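Local coordinates for Alpha/beta hydrolase family protein (Bacillus anthracis, PDB 3OOS) that probably catalyses a hydrolysis, as a member of the alpha/beta hydrolase fold family, though its substrate is not established, at residues 40-45 / 94-99; 24-29 / 44-49; 253-258 / 264-269. All blocks are in the same frame, centred on the assembly; numbering follows the deposited sequence. Where two conformers were deposited one is given.

Contact 1 of 3, residues 40-45 / 94-99; sequences NTFANP and GFAGHS. With SO4 (sulfate ion), chain B.
The ring of Phe42 carries the whole contact, laid against strand 93-98. With CG anti to the backbone N (chi1 165°), it extends to the strand, where His98 CB sits over one face in a CH-pi contact, 3.9 Å from the centroid of the Phe42 ring. Beyond CB the imidazole turns away, oblique to the phenyl plane at 39°, with ND1 hydrogen-bonded to Tyr227 OH and NE2 to His260 O. Phe42 CZ also meets Ala96 CB at 3.9 Å. Against the backbone the ring turns its edge: Phe42 CZ lies 3.6 Å from Gly97 N and Phe42 CE2 3.7 Å from Ala96 O.

Hydrogen bonds shape the loop that presents the ring. Asn40 OD1 accepts from Phe42 N and, on a straighter line, from Ala43 N at 3.1 Å, an Asx turn extended into an Asx motif. Past the strand, Ser99 OG donates to O2 of a sulfate, probably from the crystallisation liquor, at 2.7 Å.

The cross-contact itself is apolar, the hydrogen bonds staying within the loop or running from His98 and Ser99 to other partners, and the ring packs on the strand that leads to Ser99, the probable nucleophile of a GxSxG elbow.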
ATOM      1  N   ASN A  40       1.406  11.804  -0.968  1.00 10.42           N
ATOM      2  CA  ASN A  40       2.181  10.576  -0.983  1.00 10.46           C
ATOM      3  C   ASN A  40       2.655  10.264  -2.399  1.00 10.29           C
ATOM      4  O   ASN A  40       1.918  10.480  -3.358  1.00 10.63           O
ATOM      5  CB  ASN A  40       1.321   9.434  -0.427  1.00 10.33           C
ATOM      6  CG  ASN A  40       1.985   8.090  -0.560  1.00 10.57           C
ATOM      7  OD1 ASN A  40       1.681   7.331  -1.479  1.00 11.25           O
ATOM      8  ND2 ASN A  40       2.905   7.788   0.350  1.00 10.55           N
ATOM      9  N   THR A  41       3.875   9.748  -2.521  1.00 10.12           N
ATOM     10  CA  THR A  41       4.507   9.568  -3.834  1.00 10.11           C
ATOM     11  C   THR A  41       3.932   8.412  -4.661  1.00  9.93           C
ATOM     12  O   THR A  41       4.078   8.398  -5.883  1.00 10.29           O
ATOM     13  CB  THR A  41       6.037   9.421  -3.727  1.00 10.26           C
ATOM     14  OG1 THR A  41       6.353   8.402  -2.776  1.00 10.59           O
ATOM     15  CG2 THR A  41       6.675  10.735  -3.298  1.00 10.34           C
ATOM     16  N   PHE A  42       3.288   7.451  -4.000  1.00  9.67           N
ATOM     17  CA  PHE A  42       2.529   6.416  -4.705  1.00  9.42           C
ATOM     18  C   PHE A  42       1.185   6.968  -5.190  1.00  9.29           C
ATOM     19  O   PHE A  42       0.779   6.717  -6.329  1.00  9.08           O
ATOM     20  CB  PHE A  42       2.342   5.172  -3.824  1.00  9.57           C
ATOM     21  CG  PHE A  42       1.285   4.223  -4.319  1.00  9.61           C
ATOM     22  CD1 PHE A  42       1.477   3.480  -5.481  1.00  9.44           C
ATOM     23  CD2 PHE A  42       0.097   4.063  -3.608  1.00 10.07           C
ATOM     24  CE1 PHE A  42       0.492   2.604  -5.936  1.00  9.65           C
ATOM     25  CE2 PHE A  42      -0.889   3.190  -4.052  1.00 10.35           C
ATOM     26  CZ  PHE A  42      -0.692   2.456  -5.220  1.00 10.02           C
ATOM     27  N   ALA A  43       0.506   7.724  -4.327  1.00  9.25           N
ATOM     28  CA  ALA A  43      -0.799   8.303  -4.661  1.00  9.25           C
ATOM     29  C   ALA A  43      -0.715   9.399  -5.722  1.00  9.44           C
ATOM     30  O   ALA A  43      -1.593   9.503  -6.580  1.00  9.34           O
ATOM     31  CB  ALA A  43      -1.490   8.835  -3.396  1.00  9.45           C
ATOM     32  N   ASN A  44       0.348  10.199  -5.671  1.00  9.59           N
ATOM     33  CA  ASN A  44       0.429  11.417  -6.485  1.00  9.90           C
ATOM     34  C   ASN A  44       0.299  11.232  -8.003  1.00  9.89           C
ATOM     35  O   ASN A  44      -0.432  11.991  -8.640  1.00  9.92           O
ATOM     36  CB  ASN A  44       1.675  12.242  -6.133  1.00  9.98           C
ATOM     37  CG  ASN A  44       1.501  13.721  -6.438  1.00 10.83           C
ATOM     38  OD1 ASN A  44       2.413  14.375  -6.951  1.00 13.86           O
ATOM     39  ND2 ASN A  44       0.332  14.257  -6.123  1.00  9.83           N
ATOM     40  N   PRO A  45       0.986  10.226  -8.593  1.00  9.89           N
ATOM     41  CA  PRO A  45       0.838  10.056 -10.045  1.00 10.21           C
ATOM     42  C   PRO A  45      -0.604   9.816 -10.488  1.00 10.36           C
ATOM     43  O   PRO A  45      -0.982  10.196 -11.597  1.00 11.03           O
ATOM     44  CB  PRO A  45       1.699   8.823 -10.342  1.00 10.09           C
ATOM     45  CG  PRO A  45       2.738   8.848  -9.283  1.00 10.06           C
ATOM     46  CD  PRO A  45       2.023   9.327  -8.051  1.00  9.90           C
ATOM     47  N   GLY A  94     -12.336   3.148  -7.586  1.00  9.00           N
ATOM     48  CA  GLY A  94     -11.170   2.284  -7.719  1.00  8.66           C
ATOM     49  C   GLY A  94     -10.446   2.208  -6.390  1.00  8.34           C
ATOM     50  O   GLY A  94     -10.632   3.064  -5.522  1.00  8.25           O
ATOM     51  N   PHE A  95      -9.640   1.166  -6.216  1.00  8.02           N
ATOM     52  CA  PHE A  95      -8.736   1.112  -5.080  1.00  7.96           C
ATOM     53  C   PHE A  95      -7.327   0.782  -5.539  1.00  8.07           C
ATOM     54  O   PHE A  95      -7.120  -0.173  -6.282  1.00  8.35           O
ATOM     55  CB  PHE A  95      -9.184   0.107  -4.012  1.00  7.90           C
ATOM     56  CG  PHE A  95      -8.322   0.140  -2.777  1.00  8.13           C
ATOM     57  CD1 PHE A  95      -8.640   0.979  -1.717  1.00  8.35           C
ATOM     58  CD2 PHE A  95      -7.154  -0.617  -2.705  1.00  8.53           C
ATOM     59  CE1 PHE A  95      -7.824   1.034  -0.580  1.00  8.79           C
ATOM     60  CE2 PHE A  95      -6.330  -0.565  -1.577  1.00  8.60           C
ATOM     61  CZ  PHE A  95      -6.668   0.263  -0.513  1.00  8.83           C
ATOM     62  N   ALA A  96      -6.366   1.575  -5.073  1.00  7.97           N
ATOM     63  CA  ALA A  96      -4.962   1.368  -5.387  1.00  7.97           C
ATOM     64  C   ALA A  96      -4.140   1.255  -4.109  1.00  7.99           C
ATOM     65  O   ALA A  96      -4.265   2.078  -3.198  1.00  8.48           O
ATOM     66  CB  ALA A  96      -4.437   2.504  -6.265  1.00  7.72           C
ATOM     67  N   GLY A  97      -3.302   0.228  -4.050  1.00  7.93           N
ATOM     68  CA  GLY A  97      -2.436   0.012  -2.898  1.00  8.00           C
ATOM     69  C   GLY A  97      -1.109  -0.606  -3.288  1.00  8.05           C
ATOM     70  O   GLY A  97      -1.021  -1.359  -4.266  1.00  8.29           O
ATOM     71  N   HIS A  98      -0.081  -0.285  -2.508  1.00  8.17           N
ATOM     72  CA  HIS A  98       1.272  -0.786  -2.734  1.00  8.03           C
ATOM     73  C   HIS A  98       1.773  -1.577  -1.532  1.00  7.98           C
ATOM     74  O   HIS A  98       1.619  -1.145  -0.383  1.00  8.01           O
ATOM     75  CB  HIS A  98       2.226   0.374  -3.032  1.00  8.17           C
ATOM     76  CG  HIS A  98       3.605  -0.069  -3.404  1.00  8.47           C
ATOM     77  ND1 HIS A  98       3.901  -0.614  -4.635  1.00  8.69           N
ATOM     78  CD2 HIS A  98       4.765  -0.067  -2.705  1.00  9.14           C
ATOM     79  CE1 HIS A  98       5.184  -0.924  -4.680  1.00  9.47           C
ATOM     80  NE2 HIS A  98       5.731  -0.604  -3.520  1.00  9.61           N
ATOM     81  N   SER A  99       2.373  -2.732  -1.820  1.00  8.16           N
ATOM     82  CA  SER A  99       2.963  -3.628  -0.815  1.00  8.29           C
ATOM     83  C   SER A  99       1.878  -4.129   0.140  1.00  8.30           C
ATOM     84  O   SER A  99       0.940  -4.781  -0.316  1.00  8.39           O
ATOM     85  CB  SER A  99       4.154  -2.967  -0.113  1.00  8.43           C
ATOM     86  OG  SER A  99       4.948  -3.937   0.547  1.00  9.52           O
TER
HETATM   87  S   SO4 B 278       5.323  -1.865   3.300  0.80 18.93           S
HETATM   88  O1  SO4 B 278       5.711  -2.370   4.613  0.80 20.01           O
HETATM   89  O2  SO4 B 278       6.263  -2.353   2.301  0.80 18.57           O
HETATM   90  O3  SO4 B 278       3.968  -2.311   2.995  0.80 16.84           O
HETATM   91  O4  SO4 B 278       5.353  -0.403   3.325  0.80 19.88           O

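Contact 2 of 3, residues 24-29 / 44-49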
ATOM      1  N   PRO A  24     -12.321  10.075 -12.437  1.00 12.85           N
ATOM      2  CA  PRO A  24     -13.003   9.019 -11.686  1.00 12.19           C
ATOM      3  C   PRO A  24     -12.413   8.880 -10.283  1.00 11.33           C
ATOM      4  O   PRO A  24     -11.216   9.122 -10.103  1.00 11.02           O
ATOM      5  CB  PRO A  24     -12.709   7.761 -12.504  1.00 12.36           C
ATOM      6  CG  PRO A  24     -12.417   8.253 -13.877  1.00 13.03           C
ATOM      7  CD  PRO A  24     -11.754   9.576 -13.705  1.00 12.98           C
ATOM      8  N   PRO A  25     -13.245   8.508  -9.293  1.00 10.46           N
ATOM      9  CA  PRO A  25     -12.753   8.395  -7.922  1.00  9.84           C
ATOM     10  C   PRO A  25     -11.845   7.188  -7.718  1.00  9.37           C
ATOM     11  O   PRO A  25     -12.116   6.098  -8.233  1.00  9.04           O
ATOM     12  CB  PRO A  25     -14.037   8.268  -7.091  1.00  9.83           C
ATOM     13  CG  PRO A  25     -15.051   7.706  -8.039  1.00 10.14           C
ATOM     14  CD  PRO A  25     -14.701   8.277  -9.383  1.00 10.64           C
ATOM     15  N   LEU A  26     -10.764   7.409  -6.978  1.00  8.87           N
ATOM     16  CA  LEU A  26      -9.817   6.359  -6.647  1.00  8.48           C
ATOM     17  C   LEU A  26      -9.431   6.494  -5.181  1.00  8.32           C
ATOM     18  O   LEU A  26      -8.915   7.531  -4.762  1.00  8.64           O
ATOM     19  CB  LEU A  26      -8.570   6.456  -7.530  1.00  8.62           C
ATOM     20  CG  LEU A  26      -7.490   5.394  -7.307  1.00  8.28           C
ATOM     21  CD1 LEU A  26      -7.936   4.059  -7.886  1.00 10.00           C
ATOM     22  CD2 LEU A  26      -6.185   5.830  -7.944  1.00  8.97           C
ATOM     23  N   CYS A  27      -9.701   5.446  -4.413  1.00  8.06           N
ATOM     24  CA  CYS A  27      -9.278   5.371  -3.023  1.00  8.10           C
ATOM     25  C   CYS A  27      -7.858   4.817  -2.949  1.00  8.03           C
ATOM     26  O   CYS A  27      -7.539   3.813  -3.588  1.00  8.09           O
ATOM     27  CB  CYS A  27     -10.239   4.482  -2.226  1.00  8.19           C
ATOM     28  SG  CYS A  27      -9.829   4.293  -0.484  0.90  8.38           S
ATOM     29  N   VAL A  28      -7.004   5.493  -2.185  1.00  7.94           N
ATOM     30  CA  VAL A  28      -5.641   5.028  -1.936  1.00  8.14           C
ATOM     31  C   VAL A  28      -5.391   5.032  -0.437  1.00  8.34           C
ATOM     32  O   VAL A  28      -5.669   6.017   0.241  1.00  8.59           O
ATOM     33  CB  VAL A  28      -4.571   5.924  -2.618  1.00  8.02           C
ATOM     34  CG1 VAL A  28      -3.153   5.504  -2.194  1.00  8.55           C
ATOM     35  CG2 VAL A  28      -4.716   5.885  -4.135  1.00  8.11           C
ATOM     36  N   THR A  29      -4.872   3.924   0.075  1.00  8.66           N
ATOM     37  CA  THR A  29      -4.415   3.882   1.460  1.00  9.14           C
ATOM     38  C   THR A  29      -3.361   2.794   1.621  1.00  9.54           C
ATOM     39  O   THR A  29      -2.996   2.129   0.649  1.00  9.80           O
ATOM     40  CB  THR A  29      -5.598   3.745   2.476  1.00  9.18           C
ATOM     41  OG1 THR A  29      -5.152   4.096   3.791  1.00  9.55           O
ATOM     42  CG2 THR A  29      -6.180   2.338   2.484  1.00  9.50           C
ATOM     43  N   ASN A  44       0.348  10.199  -5.671  1.00  9.59           N
ATOM     44  CA  ASN A  44       0.429  11.417  -6.485  1.00  9.90           C
ATOM     45  C   ASN A  44       0.299  11.232  -8.003  1.00  9.89           C
ATOM     46  O   ASN A  44      -0.432  11.991  -8.640  1.00  9.92           O
ATOM     47  CB  ASN A  44       1.675  12.242  -6.133  1.00  9.98           C
ATOM     48  CG  ASN A  44       1.501  13.721  -6.438  1.00 10.83           C
ATOM     49  OD1 ASN A  44       2.413  14.375  -6.951  1.00 13.86           O
ATOM     50  ND2 ASN A  44       0.332  14.257  -6.123  1.00  9.83           N
ATOM     51  N   PRO A  45       0.986  10.226  -8.593  1.00  9.89           N
ATOM     52  CA  PRO A  45       0.838  10.056 -10.045  1.00 10.21           C
ATOM     53  C   PRO A  45      -0.604   9.816 -10.488  1.00 10.36           C
ATOM     54  O   PRO A  45      -0.982  10.196 -11.597  1.00 11.03           O
ATOM     55  CB  PRO A  45       1.699   8.823 -10.342  1.00 10.09           C
ATOM     56  CG  PRO A  45       2.738   8.848  -9.283  1.00 10.06           C
ATOM     57  CD  PRO A  45       2.023   9.327  -8.051  1.00  9.90           C
ATOM     58  N   PHE A  46      -1.411   9.208  -9.624  1.00 10.20           N
ATOM     59  CA  PHE A  46      -2.807   8.942  -9.960  1.00 10.39           C
ATOM     60  C   PHE A  46      -3.653  10.210 -10.084  1.00 10.63           C
ATOM     61  O   PHE A  46      -4.663  10.212 -10.787  1.00 10.44           O
ATOM     62  CB  PHE A  46      -3.420   7.955  -8.963  1.00 10.34           C
ATOM     63  CG  PHE A  46      -2.824   6.584  -9.050  1.00 10.35           C
ATOM     64  CD1 PHE A  46      -3.253   5.688 -10.028  1.00 10.90           C
ATOM     65  CD2 PHE A  46      -1.815   6.195  -8.175  1.00 10.50           C
ATOM     66  CE1 PHE A  46      -2.693   4.416 -10.121  1.00 11.45           C
ATOM     67  CE2 PHE A  46      -1.242   4.928  -8.266  1.00 10.68           C
ATOM     68  CZ  PHE A  46      -1.684   4.035  -9.241  1.00 11.37           C
ATOM     69  N   THR A  47      -3.217  11.287  -9.428  1.00 11.06           N
ATOM     70  CA  THR A  47      -3.955  12.559  -9.443  1.00 11.57           C
ATOM     71  C   THR A  47      -3.974  13.240 -10.813  1.00 12.42           C
ATOM     72  O   THR A  47      -4.756  14.166 -11.031  1.00 12.58           O
ATOM     73  CB  THR A  47      -3.426  13.566  -8.388  1.00 11.48           C
ATOM     74  OG1 THR A  47      -2.114  14.015  -8.757  1.00 11.20           O
ATOM     75  CG2 THR A  47      -3.384  12.928  -7.009  1.00 11.02           C
ATOM     76  N   ASP A  48      -3.119  12.780 -11.726  1.00 13.23           N
ATOM     77  CA  ASP A  48      -3.140  13.257 -13.109  1.00 14.15           C
ATOM     78  C   ASP A  48      -4.386  12.789 -13.873  1.00 14.28           C
ATOM     79  O   ASP A  48      -4.751  13.389 -14.885  1.00 14.53           O
ATOM     80  CB  ASP A  48      -1.872  12.817 -13.863  1.00 14.84           C
ATOM     81  CG  ASP A  48      -0.621  13.587 -13.435  1.00 16.54           C
ATOM     82  OD1 ASP A  48      -0.737  14.657 -12.799  1.00 18.61           O
ATOM     83  OD2 ASP A  48       0.496  13.122 -13.756  1.00 18.89           O
ATOM     84  N   HIS A  49      -5.036  11.728 -13.387  1.00 14.02           N
ATOM     85  CA  HIS A  49      -6.158  11.110 -14.116  1.00 13.85           C
ATOM     86  C   HIS A  49      -7.362  10.726 -13.256  1.00 13.04           C
ATOM     87  O   HIS A  49      -8.430  10.399 -13.784  1.00 13.15           O
ATOM     88  CB  HIS A  49      -5.675   9.883 -14.896  1.00 14.49           C
ATOM     89  CG  HIS A  49      -4.635  10.198 -15.924  1.00 16.09           C
ATOM     90  ND1 HIS A  49      -4.927  10.856 -17.101  1.00 17.82           N
ATOM     91  CD2 HIS A  49      -3.303   9.960 -15.945  1.00 17.25           C
ATOM     92  CE1 HIS A  49      -3.820  10.999 -17.807  1.00 18.17           C
ATOM     93  NE2 HIS A  49      -2.820  10.465 -17.129  1.00 18.25           N
TER
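Leu26 and Phe46 meet through a single methyl group, and the leucine is the side chain to follow outward from the strand. Its CB points toward the 44-49 segment. CG stands anti to the backbone N (chi1 -179°), which carries the branch out from the strand, and there the two methyls part company. CD1 goes to the neighbouring strand, where it packs on the carbonyl carbon of Gly94. CD2 makes the contact with the loop: it lies 3.6 Å from CD1 of Phe46 and equally close to CB and CG of the same residue. The methyl thus rests at the root of the phenyl group, where ring and CB join, and the two side chains approach at a slant.

A second, smaller touch lies near the surface, where CD of the Pro24 ring comes to 3.4 Å from the backbone oxygen His49 O. The 44-49 segment winds in successive turns. Asn44 O accepts from both Thr47 N and Thr47 OG1, the hydroxyl at 2.6 Å and in the carbonyl plane, and His49 N closes a further turn by bonding to Phe46 O.

Strand 25-28 is an inner strand of the central sheet of the alpha/beta hydrolase fold, running between strands 51-55 and 93-98, and Leu26 pairs through its backbone with Ser51 and Tyr53 of the former. Phe46 lies over this part of the sheet: it also touches Val52 of strand 51-55, meets the ring of Phe42 edge-to-face, and packs on Val274 of helix 267-276, so that the winding loop is wedged between the sheet and the C-terminal helix.

Contact 3 of 3, residues 253-258 / 264-269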
ATOM      1  N   THR A 253       2.303  -5.545 -15.105  1.00 11.98           N
ATOM      2  CA  THR A 253       3.277  -4.581 -15.616  1.00 12.29           C
ATOM      3  C   THR A 253       4.572  -4.702 -14.828  1.00 12.51           C
ATOM      4  O   THR A 253       4.581  -4.560 -13.603  1.00 12.43           O
ATOM      5  CB  THR A 253       2.738  -3.136 -15.543  1.00 12.20           C
ATOM      6  OG1 THR A 253       1.502  -3.052 -16.261  1.00 12.42           O
ATOM      7  CG2 THR A 253       3.737  -2.148 -16.149  1.00 12.57           C
ATOM      8  N   LYS A 254       5.660  -4.971 -15.543  1.00 12.99           N
ATOM      9  CA  LYS A 254       6.966  -5.160 -14.928  1.00 13.36           C
ATOM     10  C   LYS A 254       7.779  -3.878 -14.999  1.00 13.32           C
ATOM     11  O   LYS A 254       7.899  -3.266 -16.062  1.00 13.46           O
ATOM     12  CB  LYS A 254       7.714  -6.291 -15.631  1.00 13.70           C
ATOM     13  CG  LYS A 254       8.985  -6.734 -14.935  1.00 14.59           C
ATOM     14  CD  LYS A 254       9.560  -7.957 -15.624  1.00 16.76           C
ATOM     15  CE  LYS A 254      10.462  -8.733 -14.690  1.00 17.52           C
ATOM     16  NZ  LYS A 254      10.977  -9.973 -15.336  1.00 18.80           N
ATOM     17  N   PHE A 255       8.330  -3.474 -13.863  1.00 13.14           N
ATOM     18  CA  PHE A 255       9.207  -2.317 -13.815  1.00 13.34           C
ATOM     19  C   PHE A 255      10.649  -2.807 -13.702  1.00 13.82           C
ATOM     20  O   PHE A 255      11.117  -3.207 -12.635  1.00 13.47           O
ATOM     21  CB  PHE A 255       8.782  -1.366 -12.692  1.00 13.06           C
ATOM     22  CG  PHE A 255       7.527  -0.594 -13.007  1.00 12.72           C
ATOM     23  CD1 PHE A 255       7.599   0.656 -13.613  1.00 12.77           C
ATOM     24  CD2 PHE A 255       6.270  -1.129 -12.721  1.00 12.40           C
ATOM     25  CE1 PHE A 255       6.438   1.372 -13.919  1.00 12.27           C
ATOM     26  CE2 PHE A 255       5.106  -0.421 -13.025  1.00 12.57           C
ATOM     27  CZ  PHE A 255       5.192   0.832 -13.623  1.00 11.95           C
ATOM     28  N   GLU A 256      11.331  -2.794 -14.845  1.00 14.62           N
ATOM     29  CA  GLU A 256      12.624  -3.461 -15.013  1.00 15.47           C
ATOM     30  C   GLU A 256      13.761  -2.799 -14.239  1.00 15.25           C
ATOM     31  O   GLU A 256      14.735  -3.464 -13.882  1.00 15.61           O
ATOM     32  CB  GLU A 256      12.994  -3.526 -16.503  1.00 16.00           C
ATOM     33  CG  GLU A 256      11.881  -4.014 -17.437  1.00 18.46           C
ATOM     34  CD  GLU A 256      11.727  -5.527 -17.475  1.00 20.91           C
ATOM     35  OE1 GLU A 256      12.556  -6.240 -16.870  1.00 21.87           O
ATOM     36  OE2 GLU A 256      10.770  -6.006 -18.127  1.00 23.21           O
ATOM     37  N   GLU A 257      13.633  -1.498 -13.986  1.00 15.02           N
ATOM     38  CA  GLU A 257      14.688  -0.745 -13.307  0.50 14.81           C
ATOM     39  C   GLU A 257      14.251  -0.268 -11.927  1.00 14.25           C
ATOM     40  O   GLU A 257      14.679   0.786 -11.446  1.00 14.20           O
ATOM     41  CB  GLU A 257      15.147   0.434 -14.166  0.50 15.16           C
ATOM     42  CG  GLU A 257      16.224   0.082 -15.172  0.50 16.50           C
ATOM     43  CD  GLU A 257      16.790   1.311 -15.846  0.50 18.23           C
ATOM     44  OE1 GLU A 257      17.919   1.716 -15.494  0.50 19.32           O
ATOM     45  OE2 GLU A 257      16.098   1.885 -16.711  0.50 19.55           O
ATOM     46  N   SER A 258      13.406  -1.068 -11.282  1.00 13.37           N
ATOM     47  CA  SER A 258      12.869  -0.719  -9.973  1.00 12.55           C
ATOM     48  C   SER A 258      13.043  -1.841  -8.967  1.00 12.20           C
ATOM     49  O   SER A 258      13.018  -3.026  -9.321  1.00 12.02           O
ATOM     50  CB  SER A 258      11.373  -0.381 -10.074  1.00 12.37           C
ATOM     51  OG  SER A 258      11.144   0.763 -10.877  1.00 12.53           O
ATOM     52  N   VAL A 264       8.358   6.142  -8.085  1.00 11.55           N
ATOM     53  CA  VAL A 264       9.425   7.157  -8.095  1.00 11.87           C
ATOM     54  C   VAL A 264      10.730   6.703  -8.769  1.00 12.01           C
ATOM     55  O   VAL A 264      11.571   7.537  -9.120  1.00 12.49           O
ATOM     56  CB  VAL A 264       9.736   7.726  -6.681  1.00 11.87           C
ATOM     57  CG1 VAL A 264       8.608   8.625  -6.209  1.00 12.41           C
ATOM     58  CG2 VAL A 264      10.014   6.611  -5.671  1.00 11.92           C
ATOM     59  N   GLU A 265      10.894   5.398  -8.964  1.00 11.77           N
ATOM     60  CA  GLU A 265      12.107   4.877  -9.604  1.00 11.86           C
ATOM     61  C   GLU A 265      12.033   4.952 -11.127  1.00 12.11           C
ATOM     62  O   GLU A 265      13.058   5.087 -11.800  1.00 12.41           O
ATOM     63  CB  GLU A 265      12.388   3.442  -9.161  1.00 11.62           C
ATOM     64  CG  GLU A 265      12.679   3.301  -7.677  1.00 11.40           C
ATOM     65  CD  GLU A 265      13.028   1.886  -7.301  1.00 11.29           C
ATOM     66  OE1 GLU A 265      14.167   1.461  -7.569  1.00 11.01           O
ATOM     67  OE2 GLU A 265      12.154   1.189  -6.751  1.00 12.62           O
ATOM     68  N   GLU A 266      10.817   4.847 -11.658  1.00 12.26           N
ATOM     69  CA  GLU A 266      10.571   4.920 -13.099  1.00 12.66           C
ATOM     70  C   GLU A 266       9.333   5.771 -13.333  1.00 13.03           C
ATOM     71  O   GLU A 266       8.275   5.263 -13.712  1.00 12.98           O
ATOM     72  CB  GLU A 266      10.374   3.521 -13.691  1.00 12.50           C
ATOM     73  CG  GLU A 266      11.618   2.645 -13.653  1.00 12.91           C
ATOM     74  CD  GLU A 266      11.391   1.291 -14.281  1.00 13.43           C
ATOM     75  OE1 GLU A 266      11.124   1.233 -15.499  1.00 14.46           O
ATOM     76  OE2 GLU A 266      11.488   0.280 -13.555  1.00 13.81           O
ATOM     77  N   ILE A 267       9.480   7.071 -13.101  1.00 13.73           N
ATOM     78  CA  ILE A 267       8.349   8.003 -13.087  1.00 14.36           C
ATOM     79  C   ILE A 267       7.580   8.040 -14.413  1.00 14.62           C
ATOM     80  O   ILE A 267       6.347   7.962 -14.415  1.00 14.44           O
ATOM     81  CB  ILE A 267       8.795   9.425 -12.635  1.00 14.64           C
ATOM     82  CG1 ILE A 267       9.176   9.407 -11.147  1.00 15.36           C
ATOM     83  CG2 ILE A 267       7.692  10.454 -12.889  1.00 15.17           C
ATOM     84  CD1 ILE A 267       9.897  10.657 -10.658  1.00 16.98           C
ATOM     85  N   ASP A 268       8.303   8.139 -15.530  1.00 15.13           N
ATOM     86  CA  ASP A 268       7.672   8.184 -16.853  1.00 15.86           C
ATOM     87  C   ASP A 268       6.870   6.924 -17.151  1.00 15.41           C
ATOM     88  O   ASP A 268       5.725   7.007 -17.599  1.00 15.50           O
ATOM     89  CB  ASP A 268       8.708   8.415 -17.960  1.00 16.59           C
ATOM     90  CG  ASP A 268       9.265   9.832 -17.966  1.00 18.62           C
ATOM     91  OD1 ASP A 268       8.652  10.737 -17.353  1.00 20.55           O
ATOM     92  OD2 ASP A 268      10.319  10.043 -18.608  1.00 21.46           O
ATOM     93  N   LYS A 269       7.469   5.760 -16.900  1.00 14.83           N
ATOM     94  CA  LYS A 269       6.776   4.493 -17.127  1.00 14.55           C
ATOM     95  C   LYS A 269       5.588   4.316 -16.176  1.00 13.87           C
ATOM     96  O   LYS A 269       4.543   3.797 -16.578  1.00 13.83           O
ATOM     97  CB  LYS A 269       7.735   3.305 -17.036  1.00 14.78           C
ATOM     98  CG  LYS A 269       7.090   1.974 -17.405  1.00 15.82           C
ATOM     99  CD  LYS A 269       8.112   0.864 -17.541  1.00 17.84           C
ATOM    100  CE  LYS A 269       7.424  -0.483 -17.693  1.00 18.43           C
ATOM    101  NZ  LYS A 269       8.357  -1.530 -18.211  1.00 20.06           N
TER
HETATM  102  O   HOH W   1      10.754  -0.952 -16.872  1.00 19.73           O
HETATM  103  O   HOH W   2       8.358  -4.307 -18.902  1.00 42.41           O
HETATM  104  O   HOH W   3      15.410   3.387 -11.526  1.00 15.92           O
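Glu266, Lys269 and Phe255 bury the most surface here, and Glu266 holds the turn that follows strand 250-255. Its CG is anti to the carbonyl carbon (chi1 -67°) and the chain beyond is extended, which delivers OE2 to the type I turn running from Phe255 to Ser258. There Glu266 OE2 accepts from Ser258 OG at 2.7 Å, on its anti side, and from Glu257 N at 2.8 Å, which comes from above the carboxylate plane. The other oxygen, Glu266 OE1, takes a bond from a water that in turn accepts from Glu256 N and Lys269 NZ.

The Lys269 chain slants across the Phe255 ring. Its CG lies 3.6 Å from Phe255 CE1 and its CE stands over one ring face, offset toward the rim; the carboxyl carbon of Glu266 lies at the ring edge. At its end Lys269 NZ donates to Lys254 O at 2.8 Å, almost in line with the carbonyl bond (170°). A second water joins Lys269 NZ to Glu256 OE2.

The contact thus closes the loop after the last strand, which in alpha/beta hydrolases usually carries the catalytic histidine. One carboxylate and one ammonium group, linked through water, fix the turn from the helical side. The ammonium and the N-H and hydroxyl donors would be expected to stabilise ionised Glu266, while the nearby Glu257 carboxylate would work the other way.

How the contacts relate
From the N terminus, strand 25-28 is met first. Contact 2 closes the short loop from there to 44-49, before the chain enters strand 51-55. Contact 1 opens on the same winding loop, sharing Asn44 and Pro45, and closes a longer excursion at strand 93-98; the two spans therefore overlap at one loop without nesting. Their strands are sheet neighbours, joined by probable hydrogen bonds between Cys27 and both Gly94 and Ala96. Contact 3 follows in series, a tight closure from edge strand 250-255 to the C-terminal helices. It touches contact 1 where Thr41 packs on Val264, but does not touch contact 2. Together they tie loop and helices to one central sheet.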